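Local coordinates for conserved hypothetical protein (Agrobacterium tumefaciens, PDB 2FEX) that is of unknown function but belongs to the DJ-1/PfpI family of the class I glutaminase clan, at residues V33-G39 / P52-D57; P61-L67 / F90-L96. One frame throughout, in Å; residues are numbered along the deposited sequence. Where two conformers were deposited one is given.

From the N terminus, strand 3-7 comes first and helix 18-27 leads to strand 31-36, whose C-terminal end enters interaction 1. This contact closes a loop of twelve residues, which includes the small antiparallel pair 42-43/49-51, and adds the short strand 54-55 at one edge of the main sheet. The chain then passes through 58-60 into the first segment of interaction 2, which closes at the C-terminal end of helix 84-92 and the start of strand 96-100, joining the latter to strand 66-69. The two contacts therefore follow in series, without nesting or crossing, their centres about 16 Å apart. Strand 3-7 lies between them in the sheet, flanked by strands 31-36 and 66-69.

Interaction 1: V33-G39 / P52-D57; sequences VHATPDG and PDTSYD
P37 and Y56 pack alongside each other just past strand 31-36, their side chains running in the same direction. P37 CA stands over the tyrosine face, 3.8 Å from the ring centroid and 12° off its normal, a CH-pi contact, while P37 CG meets Y56 CZ at 3.6 Å. With CG anti to its carbonyl carbon (chi1 -78°), Y56 lays its ring back along the neighbouring strand, CD1 against A35 CB; its hydroxyl hydrogen-bonds L8 O. P52 crosses the T36 side chain at about a right angle, with its CB and CG against T36 CG2, and T36 OG1 bonds to M40 O. T54 CG2 touches both A35 CB (3.8 Å) and V33 CG1 (3.7 Å). At the far end the D53 carboxylate reaches the backbone: H34 N gives a nearly straight bond (2.8 Å, 170°) to the anti lone pair of D53 OD2, and a water joins that oxygen to H34 ND1. H34 O accepts from both D53 N and T54 N. T36 N bonds T54 O (3.2 Å), and Y56 N weakly reaches T36 O. This is a short parallel edge pairing of strands 54-55 and 31-36 in the central sheet of a DJ-1/PfpI alpha/beta fold.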
loop_
_atom_site.group_PDB
_atom_site.type_symbol
_atom_site.label_atom_id
_atom_site.label_comp_id
_atom_site.label_asym_id
_atom_site.label_seq_id
_atom_site.Cartn_x
_atom_site.Cartn_y
_atom_site.Cartn_z
ATOM N N VAL A 33 1.302 8.808 13.316
ATOM C CA VAL A 33 2.409 9.757 13.209
ATOM C C VAL A 33 3.427 9.158 12.231
ATOM O O VAL A 33 4.001 8.127 12.513
ATOM C CB VAL A 33 3.094 9.939 14.583
ATOM C CG1 VAL A 33 4.313 10.897 14.493
ATOM C CG2 VAL A 33 2.030 10.437 15.618
ATOM N N HIS A 34 3.684 9.843 11.119
ATOM C CA HIS A 34 4.697 9.374 10.194
ATOM C C HIS A 34 5.993 10.136 10.497
ATOM O O HIS A 34 5.972 11.364 10.676
ATOM C CB HIS A 34 4.288 9.626 8.720
ATOM C CG HIS A 34 3.308 8.606 8.230
ATOM N ND1 HIS A 34 1.960 8.881 8.162
ATOM C CD2 HIS A 34 3.472 7.334 7.796
ATOM C CE1 HIS A 34 1.326 7.802 7.727
ATOM N NE2 HIS A 34 2.215 6.845 7.494
ATOM N N ALA A 35 7.080 9.400 10.513
ATOM C CA ALA A 35 8.415 9.973 10.791
ATOM C C ALA A 35 9.451 9.528 9.768
ATOM O O ALA A 35 9.324 8.457 9.179
ATOM C CB ALA A 35 8.858 9.553 12.242
ATOM N N THR A 36 10.475 10.358 9.530
ATOM C CA THR A 36 11.630 9.959 8.714
ATOM C C THR A 36 12.864 10.238 9.606
ATOM O O THR A 36 12.795 10.992 10.600
ATOM C CB THR A 36 11.721 10.789 7.405
ATOM O OG1 THR A 36 11.844 12.214 7.779
ATOM C CG2 THR A 36 10.469 10.570 6.504
ATOM N N PRO A 37 14.021 9.665 9.243
ATOM C CA PRO A 37 15.218 9.813 10.099
ATOM C C PRO A 37 15.541 11.266 10.389
ATOM O O PRO A 37 15.861 11.591 11.532
ATOM C CB PRO A 37 16.317 9.117 9.264
ATOM C CG PRO A 37 15.547 7.982 8.591
ATOM C CD PRO A 37 14.229 8.691 8.131
ATOM N N ASP A 38 15.450 12.143 9.393
ATOM C CA ASP A 38 15.818 13.573 9.611
ATOM C C ASP A 38 14.600 14.513 9.691
ATOM O O ASP A 38 14.769 15.742 9.875
ATOM C CB ASP A 38 16.814 14.064 8.549
ATOM C CG ASP A 38 16.243 14.121 7.127
ATOM O OD1 ASP A 38 15.038 13.800 6.934
ATOM O OD2 ASP A 38 17.056 14.432 6.203
ATOM N N GLY A 39 13.386 13.941 9.624
ATOM C CA GLY A 39 12.175 14.742 9.701
ATOM C C GLY A 39 11.790 15.409 8.387
ATOM O O GLY A 39 10.777 16.119 8.328
ATOM N N PRO A 52 6.763 13.837 6.152
ATOM C CA PRO A 52 6.334 13.226 7.404
ATOM C C PRO A 52 5.869 14.289 8.437
ATOM O O PRO A 52 6.033 15.524 8.230
ATOM C CB PRO A 52 7.616 12.573 7.920
ATOM C CG PRO A 52 8.684 13.584 7.536
ATOM C CD PRO A 52 8.242 13.979 6.090
ATOM N N ASP A 53 5.332 13.811 9.554
ATOM C CA ASP A 53 5.017 14.670 10.670
ATOM C C ASP A 53 6.228 15.094 11.494
ATOM O O ASP A 53 6.263 16.212 12.010
ATOM C CB ASP A 53 4.053 13.929 11.608
ATOM C CG ASP A 53 2.757 13.545 10.894
ATOM O OD1 ASP A 53 2.034 14.511 10.484
ATOM O OD2 ASP A 53 2.497 12.352 10.716
ATOM N N THR A 54 7.201 14.170 11.629
ATOM C CA THR A 54 8.281 14.421 12.565
ATOM C C THR A 54 9.520 13.591 12.216
ATOM O O THR A 54 9.546 12.934 11.141
ATOM C CB THR A 54 7.736 14.120 14.011
ATOM O OG1 THR A 54 8.601 14.723 14.969
ATOM C CG2 THR A 54 7.616 12.607 14.217
ATOM N N SER A 55 10.546 13.684 13.083
ATOM C CA SER A 55 11.775 12.925 12.872
ATOM C C SER A 55 11.774 11.757 13.873
ATOM O O SER A 55 11.078 11.758 14.911
ATOM C CB SER A 55 13.005 13.816 13.214
ATOM O OG SER A 55 12.895 14.312 14.562
ATOM N N TYR A 56 12.656 10.789 13.610
ATOM C CA TYR A 56 12.793 9.632 14.519
ATOM C C TYR A 56 13.161 10.111 15.936
ATOM O O TYR A 56 12.656 9.562 16.919
ATOM C CB TYR A 56 13.911 8.718 14.049
ATOM C CG TYR A 56 13.588 7.797 12.882
ATOM C CD1 TYR A 56 12.496 8.049 12.030
ATOM C CD2 TYR A 56 14.482 6.734 12.567
ATOM C CE1 TYR A 56 12.260 7.181 10.919
ATOM C CE2 TYR A 56 14.281 5.893 11.492
ATOM C CZ TYR A 56 13.191 6.119 10.655
ATOM O OH TYR A 56 12.960 5.301 9.594
ATOM N N ASP A 57 14.033 11.132 16.032
ATOM C CA ASP A 57 14.551 11.486 17.336
ATOM C C ASP A 57 13.476 12.212 18.172
ATOM O O ASP A 57 13.651 12.353 19.378
ATOM C CB ASP A 57 15.785 12.365 17.176
ATOM C CG ASP A 57 15.483 13.607 16.356
ATOM O OD1 ASP A 57 15.398 13.504 15.107
ATOM O OD2 ASP A 57 15.266 14.665 16.955
HETATM O O HOH W 1 0.691 11.167 9.092
#

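Interaction 2: P61-L67 / F90-L96; sequences PVDIDAL and FRDRDRL
F90, near the end of helix 84-92, is held between P61 and L67 where a beta-alpha-beta crossover joins strand 66-69 to the adjacent parallel strand 96-100. P61 CB sits over the middle of one ring face, 3.8 Å from the centroid; L67 CB lies over the opposite face, nearer the rim. I64 CG2, anti to its own backbone N, is thereby turned to the ring edge, 3.6 Å from F90 CE2. P61 also packs its ring against R93 CB.

R95 makes the polar half of the contact. Its NE and NH2 both donate to P61 O, at 2.8 and 2.9 Å, gripping one carbonyl side-on with the acceptor almost in the guanidinium plane. The chain bends at chi2 (-56°) to bring the group there. D65 OD1, well out of that plane, forms a long salt bridge (3.7 Å) to R95 NH1 in which no N-H points at it; any attraction is probably of charge only, and D65 OD2 bonds R3 N.

Behind these groups, a Schellman motif with D94 as C-prime ends the helix, R95 N bonding F90 O and D94 N bonding R91 O; R93 N also reaches F90 O, from the opposite face to R95 N. The strands then meet, L67 N bonding L96 O (3.0 Å, 167°), while a water donates to D65 O (2.7 Å) and accepts from L96 N (3.0 Å).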
loop_
_atom_site.group_PDB
_atom_site.type_symbol
_atom_site.label_atom_id
_atom_site.label_comp_id
_atom_site.label_asym_id
_atom_site.label_seq_id
_atom_site.Cartn_x
_atom_site.Cartn_y
_atom_site.Cartn_z
ATOM N N PRO A 61 7.980 7.468 23.319
ATOM C CA PRO A 61 7.056 6.360 23.653
ATOM C C PRO A 61 6.105 6.693 24.812
ATOM O O PRO A 61 5.131 5.972 25.036
ATOM C CB PRO A 61 8.000 5.186 23.965
ATOM C CG PRO A 61 9.222 5.904 24.582
ATOM C CD PRO A 61 9.370 7.117 23.650
ATOM N N VAL A 62 6.338 7.782 25.561
ATOM C CA VAL A 62 5.380 8.182 26.590
ATOM C C VAL A 62 3.997 8.376 25.949
ATOM O O VAL A 62 2.981 8.043 26.556
ATOM C CB VAL A 62 5.891 9.452 27.355
ATOM C CG1 VAL A 62 4.817 10.043 28.270
ATOM C CG2 VAL A 62 7.130 9.095 28.124
ATOM N N ASP A 63 3.987 8.866 24.695
ATOM C CA ASP A 63 2.848 9.361 23.968
ATOM C C ASP A 63 2.419 8.430 22.795
ATOM O O ASP A 63 1.405 8.640 22.146
ATOM C CB ASP A 63 3.254 10.752 23.444
ATOM C CG ASP A 63 3.759 11.678 24.559
ATOM O OD1 ASP A 63 3.272 11.553 25.720
ATOM O OD2 ASP A 63 4.662 12.514 24.287
ATOM N N ILE A 64 3.243 7.433 22.506
ATOM C CA ILE A 64 3.028 6.623 21.281
ATOM C C ILE A 64 2.976 5.154 21.697
ATOM O O ILE A 64 3.878 4.670 22.350
ATOM C CB ILE A 64 4.131 6.871 20.272
ATOM C CG1 ILE A 64 4.118 8.379 19.839
ATOM C CG2 ILE A 64 4.047 5.831 19.090
ATOM C CD1 ILE A 64 5.305 8.732 18.958
ATOM N N ASP A 65 1.890 4.487 21.319
ATOM C CA ASP A 65 1.614 3.113 21.716
ATOM C C ASP A 65 2.413 2.020 20.951
ATOM O O ASP A 65 2.580 0.906 21.446
ATOM C CB ASP A 65 0.117 2.857 21.566
ATOM C CG ASP A 65 -0.689 3.785 22.443
ATOM O OD1 ASP A 65 -0.726 3.520 23.667
ATOM O OD2 ASP A 65 -1.183 4.825 21.952
ATOM N N ALA A 66 2.851 2.338 19.731
ATOM C CA ALA A 66 3.488 1.319 18.876
ATOM C C ALA A 66 4.402 1.997 17.886
ATOM O O ALA A 66 4.121 3.117 17.441
ATOM C CB ALA A 66 2.405 0.494 18.154
ATOM N N LEU A 67 5.495 1.317 17.571
ATOM C CA LEU A 67 6.454 1.760 16.547
ATOM C C LEU A 67 6.444 0.715 15.443
ATOM O O LEU A 67 6.732 -0.477 15.658
ATOM C CB LEU A 67 7.841 1.817 17.161
ATOM C CG LEU A 67 8.984 2.046 16.190
ATOM C CD1 LEU A 67 8.821 3.491 15.603
ATOM C CD2 LEU A 67 10.347 1.890 16.913
ATOM N N PHE A 90 11.540 2.574 22.754
ATOM C CA PHE A 90 10.191 1.987 22.731
ATOM C C PHE A 90 10.067 0.702 23.553
ATOM O O PHE A 90 9.109 0.530 24.335
ATOM C CB PHE A 90 9.721 1.836 21.271
ATOM C CG PHE A 90 9.129 3.090 20.742
ATOM C CD1 PHE A 90 9.950 4.179 20.419
ATOM C CD2 PHE A 90 7.714 3.251 20.720
ATOM C CE1 PHE A 90 9.363 5.405 19.967
ATOM C CE2 PHE A 90 7.113 4.427 20.297
ATOM C CZ PHE A 90 7.933 5.534 19.925
ATOM N N ARG A 91 11.038 -0.200 23.372
ATOM C CA ARG A 91 11.010 -1.491 24.104
ATOM C C ARG A 91 11.095 -1.270 25.602
ATOM O O ARG A 91 10.442 -1.998 26.403
ATOM C CB ARG A 91 12.148 -2.412 23.650
ATOM C CG ARG A 91 11.885 -2.947 22.279
ATOM C CD ARG A 91 10.860 -4.064 22.385
ATOM N NE ARG A 91 11.490 -5.210 23.040
ATOM C CZ ARG A 91 10.855 -6.283 23.496
ATOM N NH1 ARG A 91 9.521 -6.365 23.446
ATOM N NH2 ARG A 91 11.574 -7.270 24.019
ATOM N N ASP A 92 11.897 -0.287 26.013
ATOM C CA ASP A 92 12.074 -0.038 27.459
ATOM C C ASP A 92 10.766 0.455 28.097
ATOM O O ASP A 92 10.603 0.323 29.287
ATOM C CB ASP A 92 13.217 0.946 27.738
ATOM C CG ASP A 92 14.588 0.320 27.592
ATOM O OD1 ASP A 92 14.699 -0.920 27.399
ATOM O OD2 ASP A 92 15.579 1.089 27.639
ATOM N N ARG A 93 9.856 1.010 27.298
ATOM C CA ARG A 93 8.553 1.515 27.729
ATOM C C ARG A 93 7.480 0.442 27.500
ATOM O O ARG A 93 6.281 0.735 27.610
ATOM C CB ARG A 93 8.240 2.827 26.960
ATOM C CG ARG A 93 6.889 3.502 27.212
ATOM C CD ARG A 93 6.685 4.049 28.645
ATOM N NE ARG A 93 5.269 4.343 28.915
ATOM C CZ ARG A 93 4.306 3.419 28.971
ATOM N NH1 ARG A 93 4.582 2.145 28.768
ATOM N NH2 ARG A 93 3.049 3.757 29.216
ATOM N N ASP A 94 7.914 -0.763 27.151
ATOM C CA ASP A 94 7.008 -1.878 26.863
ATOM C C ASP A 94 6.006 -1.526 25.764
ATOM O O ASP A 94 4.828 -1.954 25.806
ATOM C CB ASP A 94 6.268 -2.322 28.158
ATOM C CG ASP A 94 7.216 -3.024 29.165
ATOM O OD1 ASP A 94 8.103 -3.814 28.717
ATOM O OD2 ASP A 94 7.054 -2.822 30.399
ATOM N N ARG A 95 6.460 -0.743 24.765
ATOM C CA ARG A 95 5.617 -0.500 23.613
ATOM C C ARG A 95 5.871 -1.543 22.528
ATOM O O ARG A 95 7.022 -1.947 22.282
ATOM C CB ARG A 95 5.888 0.884 22.977
ATOM C CG ARG A 95 5.728 2.058 23.902
ATOM C CD ARG A 95 4.336 2.055 24.529
ATOM N NE ARG A 95 4.087 3.352 25.109
ATOM C CZ ARG A 95 2.989 3.635 25.791
ATOM N NH1 ARG A 95 2.060 2.680 26.008
ATOM N NH2 ARG A 95 2.832 4.850 26.295
ATOM N N LEU A 96 4.791 -1.889 21.828
ATOM C CA LEU A 96 4.876 -2.752 20.642
ATOM C C LEU A 96 5.909 -2.218 19.649
ATOM O O LEU A 96 5.888 -1.019 19.353
ATOM C CB LEU A 96 3.504 -2.729 19.927
ATOM C CG LEU A 96 3.407 -3.418 18.570
ATOM C CD1 LEU A 96 3.767 -4.918 18.777
ATOM C CD2 LEU A 96 1.956 -3.288 18.048
HETATM O O HOH W 2 2.090 -1.254 22.952
#